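Local coordinates for protein beta-galactosidase/beta-glucuronidase (Faecalibacterium prausnitzii L2-6, PDB 6MVF) that binds flavin mononucleotide and, as a family 2 glycoside hydrolase, probably splits beta-glucuronides, at residues 59-63 with 548-552; 150-154 with 538-543; 456-460 with 502-506. All coordinates share one frame; numbering follows the deposited sequence.

Interaction 1: residues 59-63 with 548-552; sequences GMDGN and VKGRN
Two nitrogens of a single guanidinium group converge on one carbonyl oxygen here: R551 approaches side-on and gives both its NE and an NH2 hydrogen to M60 O. The NE to O distance is 2.9 Å with an N-H...O angle of 153°, and the NE donor lies in the carbonyl plane. R551 NH2 reaches the same M60 O at 3.1 Å, but by a more bent bond and from a position tilted away from the carbonyl plane. The oxygen sits at the edge of the guanidinium, close to its plane, so the pair of bonds fixes how the flat group is turned. A bend at chi2 (-71°) folds the R551 side chain so that NE and NH2 meet the M60 carbonyl. NH2 has a second partner: besides M60 O it forms a salt bridge with E265 of the second subunit, which links this contact within one chain to the subunit interface.

Beside this grip the backbones themselves pack. With no side chain on either residue, G62 and G550 bring their CA atoms within 3.9 Å. K549 lies along the same loop, its CB 3.6 Å from G62 CA, while its CD is 3.7 Å from G62 O.

G550 marks a corner between strand 548-549 and strand 551-552, which pair in different small antiparallel sheets of the barrel domain. The loop that meets this corner, 59-63, comes from the sugar-binding domain of the family 2 hydrolase, between strands 46-48 and 70-78.

That loop is shaped by an Asx turn in which D61 OD1 accepts from N63 N at 3.2 Å, above the carboxylate plane. The N63 amide doubles the hold, its ND2 meeting the syn lone pair of D61 OD1 at 3.0 Å in a nearly straight bond of 173°.

Interaction 2: residues 150-154 with 538-543; sequences SADFT and FGCAAR
D152 carries its CG opposite the backbone N (chi1 -178°), which holds the carboxylate where R543 can meet it, and R543 in turn bends at chi2 (-87°) to present the edge of its guanidinium to the acid. The two side chains cross at about a right angle, yet they form a two-point salt bridge. R543 NE reaches D152 OD1 at 3.0 Å in an almost straight bond (175°); OD1 lies in the guanidinium plane, while NE meets it on the syn side but out of the carboxylate plane. R543 NH2 reaches D152 OD2 at 2.8 Å. The two planes are inclined to each other, which fits NH2 meeting OD2 from above the carboxylate plane. Both ends have second partners: D152 OD2 also accepts from N552, and R543 also pairs with E545 and with the hydroxyl of Y459.

Farther along, the backbone of D152, the centre of an inverse gamma turn, meets F538 at the ring edge, with D152 O 3.2 Å from F538 CE2. The F153 CB atom packs at 4.1 Å against the same CE2, approaching the ring obliquely.

T154 closes the other end with two bonds to the 538-543 segment. Its N donates to G539 O at 3.2 Å, and its OG1 accepts from A541 N at 3.1 Å. A further bond, from OG1 to G59 O, leaves the segment, and the threonine hydroxyl thus bridges the start of the type I turn C540-R543 and the loop that holds G59.

Around this, H302 meets the rings of both F153 and F538, and D304 accepts from G539 N. The 150-154 loop, between strands 131-139 and 163-168 of the sugar-binding domain, lies against strand 538-540 of the barrel domain, which is paired antiparallel with strand 551-552.

Interaction 3: residues 456-460 with 502-506; sequences FGWYG and CKDYS
W458 lays one face of its six-membered ring beneath the K503 side chain and turns an edge toward the ring of Y505. The ammonium of K503 makes a cation-pi contact, with NZ 4.1 Å from the centroid of the W458 six-membered ring and only 14° off the ring normal. Farther back along the lysine, CD adds a CH-pi contact over the same face, 3.8 Å from W458 CH2. Bends at chi2 and chi4 fold K503 so that both groups lie over the indole, the two side chains crossing at about a right angle.

The outer corner of the indole completes a T-shaped pair. W458 CH2 stands over the centre of the Y505 ring and comes within 3.7 Å of Y505 CE2; the planes are perpendicular (90°) and the centroids of the two six-membered rings lie 5.0 Å apart. The Y505 hydroxyl reaches past the contact to bond E545. C502 supplies a sulfur-aromatic contact at an oblique approach, its SG 4.1 Å from W458 CE3. W458 CG stands opposite the backbone N (chi1 175°), which brings the indole up against the 502-506 loop, where K503 lies over a face, Y505 meets an edge and C502 comes in obliquely.

Within the 502-506 loop, D504 OD1 accepts from S506 N at 2.8 Å, an Asx turn, and also from S506 OG, from the same face of the carboxylate. S506 is the N-cap of helix 507-522, its OG also bonding Y509 N. This is packing between two successive barrel loops, one leading from strand 450-453 to helix 466-476 and the other from strand 482-487 to helix 507-522; the two strands lie parallel and adjacent in the barrel sheet.

Overall arrangement
From the N terminus, the chain first lays down 59-63 and then 150-154, both in loops of the sugar-binding domain. After a further family 2 domain it enters the barrel, where 456-460 is joined by 502-506, so interaction 3 closes a short local loop. Returning through 538-543, it closes interaction 2 around that loop, and 548-552 then closes interaction 1 around both; the three are nested, none crossing. Interactions 1 and 2 touch, their centres 8 Å apart, through the paired strands 538-540 and 551-552, together pinning the sugar-binding domain to the barrel domain. Interaction 3 lies 19 Å from either, centre to centre, but touches interaction 2 through Y459 and R543.

Interaction 1: residues 59-63 with 548-552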
ATOM      1  N   GLY A  59     -26.867 -22.059  -8.774  1.00 38.61           N
ATOM      2  CA  GLY A  59     -27.724 -20.941  -9.127  1.00 32.12           C
ATOM      3  C   GLY A  59     -27.467 -20.366 -10.509  1.00 37.72           C
ATOM      4  O   GLY A  59     -28.228 -19.491 -10.945  1.00 32.55           O
ATOM      5  N   MET A  60     -26.425 -20.853 -11.216  1.00 34.46           N
ATOM      6  CA  MET A  60     -26.142 -20.346 -12.556  1.00 30.59           C
ATOM      7  C   MET A  60     -25.428 -21.333 -13.484  1.00 36.31           C
ATOM      8  O   MET A  60     -24.965 -20.916 -14.560  1.00 30.53           O
ATOM      9  CB  MET A  60     -25.329 -19.050 -12.443  1.00 32.06           C
ATOM     10  CG  MET A  60     -23.856 -19.206 -12.104  1.00 31.30           C
ATOM     11  SD  MET A  60     -23.087 -17.566 -12.022  1.00 39.23           S
ATOM     12  CE  MET A  60     -23.604 -17.008 -10.410  1.00 20.59           C
ATOM     13  N   ASP A  61     -25.336 -22.620 -13.149  1.00 32.81           N
ATOM     14  CA  ASP A  61     -24.636 -23.545 -14.035  1.00 34.84           C
ATOM     15  C   ASP A  61     -25.572 -24.246 -15.007  1.00 40.14           C
ATOM     16  O   ASP A  61     -25.098 -24.985 -15.881  1.00 39.18           O
ATOM     17  CB  ASP A  61     -23.842 -24.584 -13.235  1.00 29.62           C
ATOM     18  CG  ASP A  61     -24.719 -25.401 -12.305  1.00 42.57           C
ATOM     19  OD1 ASP A  61     -25.937 -25.119 -12.243  1.00 45.59           O
ATOM     20  OD2 ASP A  61     -24.193 -26.328 -11.638  1.00 39.24           O
ATOM     21  N   GLY A  62     -26.878 -24.021 -14.894  1.00 37.70           N
ATOM     22  CA  GLY A  62     -27.814 -24.649 -15.808  1.00 40.62           C
ATOM     23  C   GLY A  62     -28.056 -26.127 -15.567  1.00 49.63           C
ATOM     24  O   GLY A  62     -28.385 -26.857 -16.516  1.00 53.20           O
ATOM     25  N   ASN A  63     -27.901 -26.598 -14.323  1.00 41.98           N
ATOM     26  CA  ASN A  63     -28.223 -27.990 -14.032  1.00 39.54           C
ATOM     27  C   ASN A  63     -29.723 -28.242 -14.101  1.00 43.99           C
ATOM     28  O   ASN A  63     -30.143 -29.368 -14.383  1.00 50.82           O
ATOM     29  CB  ASN A  63     -27.682 -28.389 -12.663  1.00 37.10           C
ATOM     30  CG  ASN A  63     -28.518 -27.844 -11.527  1.00 49.88           C
ATOM     31  OD1 ASN A  63     -29.496 -28.470 -11.108  1.00 51.48           O
ATOM     32  ND2 ASN A  63     -28.143 -26.670 -11.019  1.00 44.12           N
ATOM     33  N   VAL A 548     -27.681 -22.223 -24.308  1.00 32.36           N
ATOM     34  CA  VAL A 548     -27.065 -21.942 -23.020  1.00 28.87           C
ATOM     35  C   VAL A 548     -28.121 -22.157 -21.959  1.00 31.94           C
ATOM     36  O   VAL A 548     -29.277 -21.760 -22.142  1.00 37.88           O
ATOM     37  CB  VAL A 548     -26.522 -20.498 -22.944  1.00 33.77           C
ATOM     38  CG1 VAL A 548     -26.005 -20.183 -21.546  1.00 28.50           C
ATOM     39  CG2 VAL A 548     -25.448 -20.263 -24.008  1.00 34.17           C
ATOM     40  N   LYS A 549     -27.733 -22.785 -20.853  1.00 34.02           N
ATOM     41  CA  LYS A 549     -28.617 -22.983 -19.718  1.00 34.04           C
ATOM     42  C   LYS A 549     -28.171 -22.108 -18.552  1.00 34.49           C
ATOM     43  O   LYS A 549     -26.979 -21.848 -18.378  1.00 32.83           O
ATOM     44  CB  LYS A 549     -28.627 -24.449 -19.282  1.00 38.10           C
ATOM     45  CG  LYS A 549     -29.187 -25.396 -20.298  1.00 37.69           C
ATOM     46  CD  LYS A 549     -28.523 -26.744 -20.180  1.00 42.71           C
ATOM     47  CE  LYS A 549     -29.488 -27.843 -20.525  1.00 45.43           C
ATOM     48  NZ  LYS A 549     -30.646 -27.760 -19.602  1.00 56.16           N
ATOM     49  N   GLY A 550     -29.142 -21.654 -17.758  1.00 29.13           N
ATOM     50  CA  GLY A 550     -28.882 -20.986 -16.496  1.00 32.71           C
ATOM     51  C   GLY A 550     -28.721 -19.477 -16.531  1.00 36.15           C
ATOM     52  O   GLY A 550     -28.356 -18.887 -15.503  1.00 31.83           O
ATOM     53  N   ARG A 551     -28.996 -18.823 -17.658  1.00 32.62           N
ATOM     54  CA  ARG A 551     -28.540 -17.454 -17.834  1.00 33.93           C
ATOM     55  C   ARG A 551     -29.581 -16.597 -18.531  1.00 30.51           C
ATOM     56  O   ARG A 551     -30.277 -17.055 -19.441  1.00 32.58           O
ATOM     57  CB  ARG A 551     -27.239 -17.395 -18.662  1.00 34.89           C
ATOM     58  CG  ARG A 551     -26.117 -18.287 -18.154  1.00 28.05           C
ATOM     59  CD  ARG A 551     -25.551 -17.763 -16.874  1.00 28.15           C
ATOM     60  NE  ARG A 551     -24.583 -18.709 -16.328  1.00 38.02           N
ATOM     61  CZ  ARG A 551     -23.343 -18.883 -16.777  1.00 32.31           C
ATOM     62  NH1 ARG A 551     -22.885 -18.169 -17.794  1.00 36.86           N
ATOM     63  NH2 ARG A 551     -22.562 -19.789 -16.207  1.00 33.30           N
ATOM     64  N   ASN A 552     -29.647 -15.340 -18.118  1.00 29.74           N
ATOM     65  CA  ASN A 552     -30.122 -14.273 -18.985  1.00 29.67           C
ATOM     66  C   ASN A 552     -28.905 -13.661 -19.681  1.00 28.90           C
ATOM     67  O   ASN A 552     -27.968 -13.202 -19.015  1.00 31.81           O
ATOM     68  CB  ASN A 552     -30.896 -13.237 -18.178  1.00 29.93           C
ATOM     69  CG  ASN A 552     -31.585 -12.208 -19.056  1.00 35.90           C
ATOM     70  OD1 ASN A 552     -30.932 -11.461 -19.772  1.00 33.38           O
ATOM     71  ND2 ASN A 552     -32.915 -12.151 -18.985  1.00 42.59           N
TER

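Interaction 2: residues 150-154 with 538-543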
ATOM      1  N   SER A 150     -41.633 -14.965  -7.562  1.00 39.61           N
ATOM      2  CA  SER A 150     -41.708 -15.283  -8.982  1.00 40.21           C
ATOM      3  C   SER A 150     -40.906 -14.238  -9.751  1.00 39.34           C
ATOM      4  O   SER A 150     -41.336 -13.087  -9.875  1.00 38.66           O
ATOM      5  CB  SER A 150     -43.162 -15.324  -9.458  1.00 35.02           C
ATOM      6  OG  SER A 150     -43.223 -15.721 -10.819  1.00 47.13           O
ATOM      7  N   ALA A 151     -39.746 -14.631 -10.270  1.00 33.51           N
ATOM      8  CA  ALA A 151     -38.896 -13.675 -10.962  1.00 36.62           C
ATOM      9  C   ALA A 151     -37.887 -14.409 -11.833  1.00 38.15           C
ATOM     10  O   ALA A 151     -37.604 -15.592 -11.637  1.00 35.85           O
ATOM     11  CB  ALA A 151     -38.180 -12.747  -9.975  1.00 39.43           C
ATOM     12  N   ASP A 152     -37.350 -13.676 -12.804  1.00 45.21           N
ATOM     13  CA  ASP A 152     -36.345 -14.191 -13.733  1.00 40.77           C
ATOM     14  C   ASP A 152     -34.948 -13.903 -13.190  1.00 43.20           C
ATOM     15  O   ASP A 152     -34.185 -13.132 -13.764  1.00 58.39           O
ATOM     16  CB  ASP A 152     -36.541 -13.566 -15.114  1.00 39.96           C
ATOM     17  CG  ASP A 152     -35.559 -14.101 -16.166  1.00 41.62           C
ATOM     18  OD1 ASP A 152     -35.315 -15.319 -16.186  1.00 43.39           O
ATOM     19  OD2 ASP A 152     -35.057 -13.312 -16.996  1.00 38.99           O
ATOM     20  N   PHE A 153     -34.642 -14.501 -12.042  1.00 34.57           N
ATOM     21  CA  PHE A 153     -33.302 -14.440 -11.470  1.00 39.64           C
ATOM     22  C   PHE A 153     -33.267 -15.318 -10.236  1.00 37.38           C
ATOM     23  O   PHE A 153     -34.279 -15.495  -9.549  1.00 40.60           O
ATOM     24  CB  PHE A 153     -32.830 -13.000 -11.127  1.00 37.62           C
ATOM     25  CG  PHE A 153     -33.522 -12.360  -9.942  1.00 34.81           C
ATOM     26  CD1 PHE A 153     -34.719 -11.678 -10.101  1.00 34.05           C
ATOM     27  CD2 PHE A 153     -32.947 -12.395  -8.678  1.00 35.47           C
ATOM     28  CE1 PHE A 153     -35.356 -11.061  -9.013  1.00 31.07           C
ATOM     29  CE2 PHE A 153     -33.575 -11.785  -7.582  1.00 36.76           C
ATOM     30  CZ  PHE A 153     -34.788 -11.124  -7.752  1.00 37.74           C
ATOM     31  N   THR A 154     -32.082 -15.860  -9.977  1.00 37.49           N
ATOM     32  CA  THR A 154     -31.869 -16.808  -8.891  1.00 36.12           C
ATOM     33  C   THR A 154     -31.918 -16.132  -7.514  1.00 32.22           C
ATOM     34  O   THR A 154     -31.383 -15.037  -7.311  1.00 32.58           O
ATOM     35  CB  THR A 154     -30.525 -17.502  -9.115  1.00 31.19           C
ATOM     36  OG1 THR A 154     -30.528 -18.093 -10.416  1.00 34.62           O
ATOM     37  CG2 THR A 154     -30.269 -18.577  -8.072  1.00 31.85           C
ATOM     38  N   PHE A 538     -26.655 -12.341 -16.367  1.00 28.86           N
ATOM     39  CA  PHE A 538     -26.816 -12.666 -14.952  1.00 28.22           C
ATOM     40  C   PHE A 538     -27.447 -14.049 -14.839  1.00 31.45           C
ATOM     41  O   PHE A 538     -27.957 -14.594 -15.826  1.00 34.57           O
ATOM     42  CB  PHE A 538     -27.633 -11.581 -14.213  1.00 24.38           C
ATOM     43  CG  PHE A 538     -29.034 -11.359 -14.770  1.00 26.25           C
ATOM     44  CD1 PHE A 538     -29.255 -10.480 -15.809  1.00 28.28           C
ATOM     45  CD2 PHE A 538     -30.124 -12.019 -14.235  1.00 28.04           C
ATOM     46  CE1 PHE A 538     -30.524 -10.270 -16.313  1.00 28.94           C
ATOM     47  CE2 PHE A 538     -31.392 -11.794 -14.723  1.00 30.27           C
ATOM     48  CZ  PHE A 538     -31.593 -10.924 -15.764  1.00 29.68           C
ATOM     49  N   GLY A 539     -27.425 -14.615 -13.632  1.00 25.16           N
ATOM     50  CA  GLY A 539     -27.848 -15.994 -13.425  1.00 27.00           C
ATOM     51  C   GLY A 539     -29.349 -16.170 -13.214  1.00 32.89           C
ATOM     52  O   GLY A 539     -29.956 -15.498 -12.373  1.00 31.96           O
ATOM     53  N   CYS A 540     -29.957 -17.047 -14.012  0.65 35.79           N
ATOM     54  CA  CYS A 540     -31.337 -17.480 -13.760  0.65 37.53           C
ATOM     55  C   CYS A 540     -31.431 -18.983 -13.979  0.65 35.18           C
ATOM     56  O   CYS A 540     -31.450 -19.446 -15.124  0.65 34.36           O
ATOM     57  CB  CYS A 540     -32.365 -16.758 -14.632  0.65 35.50           C
ATOM     58  SG  CYS A 540     -34.081 -17.069 -14.002  0.65 41.46           S
ATOM     59  N   ALA A 541     -31.530 -19.727 -12.875  1.00 31.87           N
ATOM     60  CA  ALA A 541     -31.507 -21.192 -12.922  1.00 36.07           C
ATOM     61  C   ALA A 541     -32.537 -21.787 -13.882  1.00 41.38           C
ATOM     62  O   ALA A 541     -32.263 -22.820 -14.508  1.00 44.82           O
ATOM     63  CB  ALA A 541     -31.721 -21.763 -11.520  1.00 36.24           C
ATOM     64  N   ALA A 542     -33.702 -21.135 -14.043  1.00 37.39           N
ATOM     65  CA  ALA A 542     -34.800 -21.643 -14.865  1.00 33.25           C
ATOM     66  C   ALA A 542     -34.597 -21.489 -16.372  1.00 34.45           C
ATOM     67  O   ALA A 542     -35.335 -22.125 -17.127  1.00 38.75           O
ATOM     68  CB  ALA A 542     -36.114 -20.953 -14.481  1.00 26.53           C
ATOM     69  N   ARG A 543     -33.641 -20.684 -16.839  1.00 34.62           N
ATOM     70  CA  ARG A 543     -33.522 -20.400 -18.271  1.00 34.93           C
ATOM     71  C   ARG A 543     -32.879 -21.542 -19.047  1.00 36.23           C
ATOM     72  O   ARG A 543     -31.901 -22.147 -18.601  1.00 37.05           O
ATOM     73  CB  ARG A 543     -32.688 -19.144 -18.517  1.00 36.57           C
ATOM     74  CG  ARG A 543     -33.394 -17.856 -18.206  1.00 39.17           C
ATOM     75  CD  ARG A 543     -34.170 -17.378 -19.392  1.00 39.89           C
ATOM     76  NE  ARG A 543     -34.815 -16.120 -19.069  1.00 38.90           N
ATOM     77  CZ  ARG A 543     -35.199 -15.231 -19.967  1.00 38.36           C
ATOM     78  NH1 ARG A 543     -34.985 -15.459 -21.260  1.00 39.31           N
ATOM     79  NH2 ARG A 543     -35.774 -14.107 -19.560  1.00 37.26           N
TER

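Interaction 3: residues 456-460 with 502-506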
ATOM      1  N   PHE A 456     -40.164  -5.183 -27.741  1.00 37.27           N
ATOM      2  CA  PHE A 456     -40.518  -5.240 -29.151  1.00 35.79           C
ATOM      3  C   PHE A 456     -39.264  -5.456 -29.981  1.00 33.44           C
ATOM      4  O   PHE A 456     -38.350  -4.625 -29.976  1.00 36.05           O
ATOM      5  CB  PHE A 456     -41.238  -3.965 -29.583  1.00 36.88           C
ATOM      6  CG  PHE A 456     -42.413  -3.621 -28.722  1.00 39.53           C
ATOM      7  CD1 PHE A 456     -43.492  -4.484 -28.632  1.00 39.85           C
ATOM      8  CD2 PHE A 456     -42.440  -2.429 -28.012  1.00 33.55           C
ATOM      9  CE1 PHE A 456     -44.565  -4.181 -27.841  1.00 33.42           C
ATOM     10  CE2 PHE A 456     -43.501  -2.114 -27.229  1.00 35.29           C
ATOM     11  CZ  PHE A 456     -44.573  -2.993 -27.137  1.00 43.65           C
ATOM     12  N   GLY A 457     -39.228  -6.576 -30.698  1.00 32.99           N
ATOM     13  CA  GLY A 457     -38.052  -7.004 -31.423  1.00 33.88           C
ATOM     14  C   GLY A 457     -37.329  -8.187 -30.805  1.00 34.01           C
ATOM     15  O   GLY A 457     -36.356  -8.664 -31.400  1.00 34.51           O
ATOM     16  N   TRP A 458     -37.749  -8.668 -29.628  1.00 33.63           N
ATOM     17  CA  TRP A 458     -37.123  -9.852 -29.046  1.00 34.79           C
ATOM     18  C   TRP A 458     -38.162 -10.866 -28.555  1.00 37.59           C
ATOM     19  O   TRP A 458     -38.116 -12.023 -28.978  1.00 43.12           O
ATOM     20  CB  TRP A 458     -36.152  -9.494 -27.897  1.00 33.43           C
ATOM     21  CG  TRP A 458     -35.671 -10.759 -27.302  1.00 31.35           C
ATOM     22  CD1 TRP A 458     -36.045 -11.306 -26.106  1.00 33.42           C
ATOM     23  CD2 TRP A 458     -34.831 -11.729 -27.943  1.00 35.16           C
ATOM     24  NE1 TRP A 458     -35.454 -12.543 -25.944  1.00 38.23           N
ATOM     25  CE2 TRP A 458     -34.703 -12.823 -27.058  1.00 36.93           C
ATOM     26  CE3 TRP A 458     -34.155 -11.771 -29.170  1.00 33.10           C
ATOM     27  CZ2 TRP A 458     -33.936 -13.952 -27.373  1.00 37.33           C
ATOM     28  CZ3 TRP A 458     -33.381 -12.875 -29.464  1.00 31.28           C
ATOM     29  CH2 TRP A 458     -33.279 -13.951 -28.575  1.00 32.83           C
ATOM     30  N   TYR A 459     -39.090 -10.483 -27.657  1.00 31.96           N
ATOM     31  CA  TYR A 459     -40.169 -11.399 -27.274  1.00 35.46           C
ATOM     32  C   TYR A 459     -41.357 -11.363 -28.228  1.00 42.73           C
ATOM     33  O   TYR A 459     -42.234 -12.226 -28.136  1.00 54.62           O
ATOM     34  CB  TYR A 459     -40.682 -11.113 -25.862  1.00 23.40           C
ATOM     35  CG  TYR A 459     -39.717 -11.475 -24.751  1.00 40.67           C
ATOM     36  CD1 TYR A 459     -39.075 -12.718 -24.718  1.00 38.67           C
ATOM     37  CD2 TYR A 459     -39.434 -10.562 -23.730  1.00 44.21           C
ATOM     38  CE1 TYR A 459     -38.177 -13.043 -23.685  1.00 38.07           C
ATOM     39  CE2 TYR A 459     -38.544 -10.871 -22.703  1.00 46.65           C
ATOM     40  CZ  TYR A 459     -37.918 -12.111 -22.684  1.00 48.02           C
ATOM     41  OH  TYR A 459     -37.040 -12.400 -21.654  1.00 45.80           O
ATOM     42  N   GLY A 460     -41.408 -10.400 -29.133  1.00 36.41           N
ATOM     43  CA  GLY A 460     -42.497 -10.300 -30.077  1.00 32.00           C
ATOM     44  C   GLY A 460     -42.339  -9.003 -30.824  1.00 35.86           C
ATOM     45  O   GLY A 460     -41.579  -8.133 -30.391  1.00 39.48           O
ATOM     46  N   CYS A 502     -34.313 -12.135 -35.461  1.00 32.81           N
ATOM     47  CA  CYS A 502     -34.789 -12.465 -34.126  1.00 32.43           C
ATOM     48  C   CYS A 502     -34.750 -13.972 -33.878  1.00 39.20           C
ATOM     49  O   CYS A 502     -35.034 -14.784 -34.764  1.00 38.86           O
ATOM     50  CB  CYS A 502     -36.205 -11.927 -33.939  1.00 37.16           C
ATOM     51  SG  CYS A 502     -36.822 -12.064 -32.272  1.00 51.24           S
ATOM     52  N   LYS A 503     -34.359 -14.337 -32.663  1.00 38.91           N
ATOM     53  CA  LYS A 503     -34.222 -15.707 -32.188  1.00 36.76           C
ATOM     54  C   LYS A 503     -33.100 -16.499 -32.860  1.00 35.95           C
ATOM     55  O   LYS A 503     -33.000 -17.705 -32.615  1.00 37.74           O
ATOM     56  CB  LYS A 503     -35.539 -16.479 -32.301  1.00 39.11           C
ATOM     57  CG  LYS A 503     -36.594 -15.975 -31.328  1.00 38.40           C
ATOM     58  CD  LYS A 503     -36.098 -16.092 -29.906  1.00 41.58           C
ATOM     59  CE  LYS A 503     -37.214 -15.831 -28.923  1.00 38.25           C
ATOM     60  NZ  LYS A 503     -37.706 -14.461 -29.113  1.00 39.21           N
ATOM     61  N   ASP A 504     -32.221 -15.870 -33.655  1.00 24.16           N
ATOM     62  CA  ASP A 504     -30.953 -16.550 -33.919  1.00 25.94           C
ATOM     63  C   ASP A 504     -29.905 -16.342 -32.810  1.00 31.13           C
ATOM     64  O   ASP A 504     -28.856 -16.999 -32.851  1.00 26.26           O
ATOM     65  CB  ASP A 504     -30.383 -16.161 -35.300  1.00 26.27           C
ATOM     66  CG  ASP A 504     -29.806 -14.732 -35.369  1.00 38.52           C
ATOM     67  OD1 ASP A 504     -29.554 -14.061 -34.333  1.00 34.79           O
ATOM     68  OD2 ASP A 504     -29.598 -14.271 -36.518  1.00 36.83           O
ATOM     69  N   TYR A 505     -30.162 -15.463 -31.826  1.00 29.80           N
ATOM     70  CA  TYR A 505     -29.325 -15.275 -30.641  1.00 32.18           C
ATOM     71  C   TYR A 505     -27.949 -14.685 -30.959  1.00 35.51           C
ATOM     72  O   TYR A 505     -27.037 -14.724 -30.109  1.00 30.34           O
ATOM     73  CB  TYR A 505     -29.166 -16.590 -29.862  1.00 29.54           C
ATOM     74  CG  TYR A 505     -30.407 -16.936 -29.106  1.00 33.45           C
ATOM     75  CD1 TYR A 505     -31.491 -17.540 -29.752  1.00 32.48           C
ATOM     76  CD2 TYR A 505     -30.529 -16.617 -27.753  1.00 32.03           C
ATOM     77  CE1 TYR A 505     -32.657 -17.836 -29.066  1.00 30.93           C
ATOM     78  CE2 TYR A 505     -31.692 -16.898 -27.055  1.00 37.09           C
ATOM     79  CZ  TYR A 505     -32.755 -17.515 -27.716  1.00 37.94           C
ATOM     80  OH  TYR A 505     -33.906 -17.806 -27.024  1.00 34.59           O
ATOM     81  N   SER A 506     -27.782 -14.133 -32.158  1.00 32.47           N
ATOM     82  CA  SER A 506     -26.468 -13.714 -32.625  1.00 37.64           C
ATOM     83  C   SER A 506     -26.100 -12.358 -32.054  1.00 35.34           C
ATOM     84  O   SER A 506     -26.961 -11.497 -31.841  1.00 31.91           O
ATOM     85  CB  SER A 506     -26.416 -13.628 -34.149  1.00 35.60           C
ATOM     86  OG  SER A 506     -27.080 -12.454 -34.592  1.00 28.61           O
TER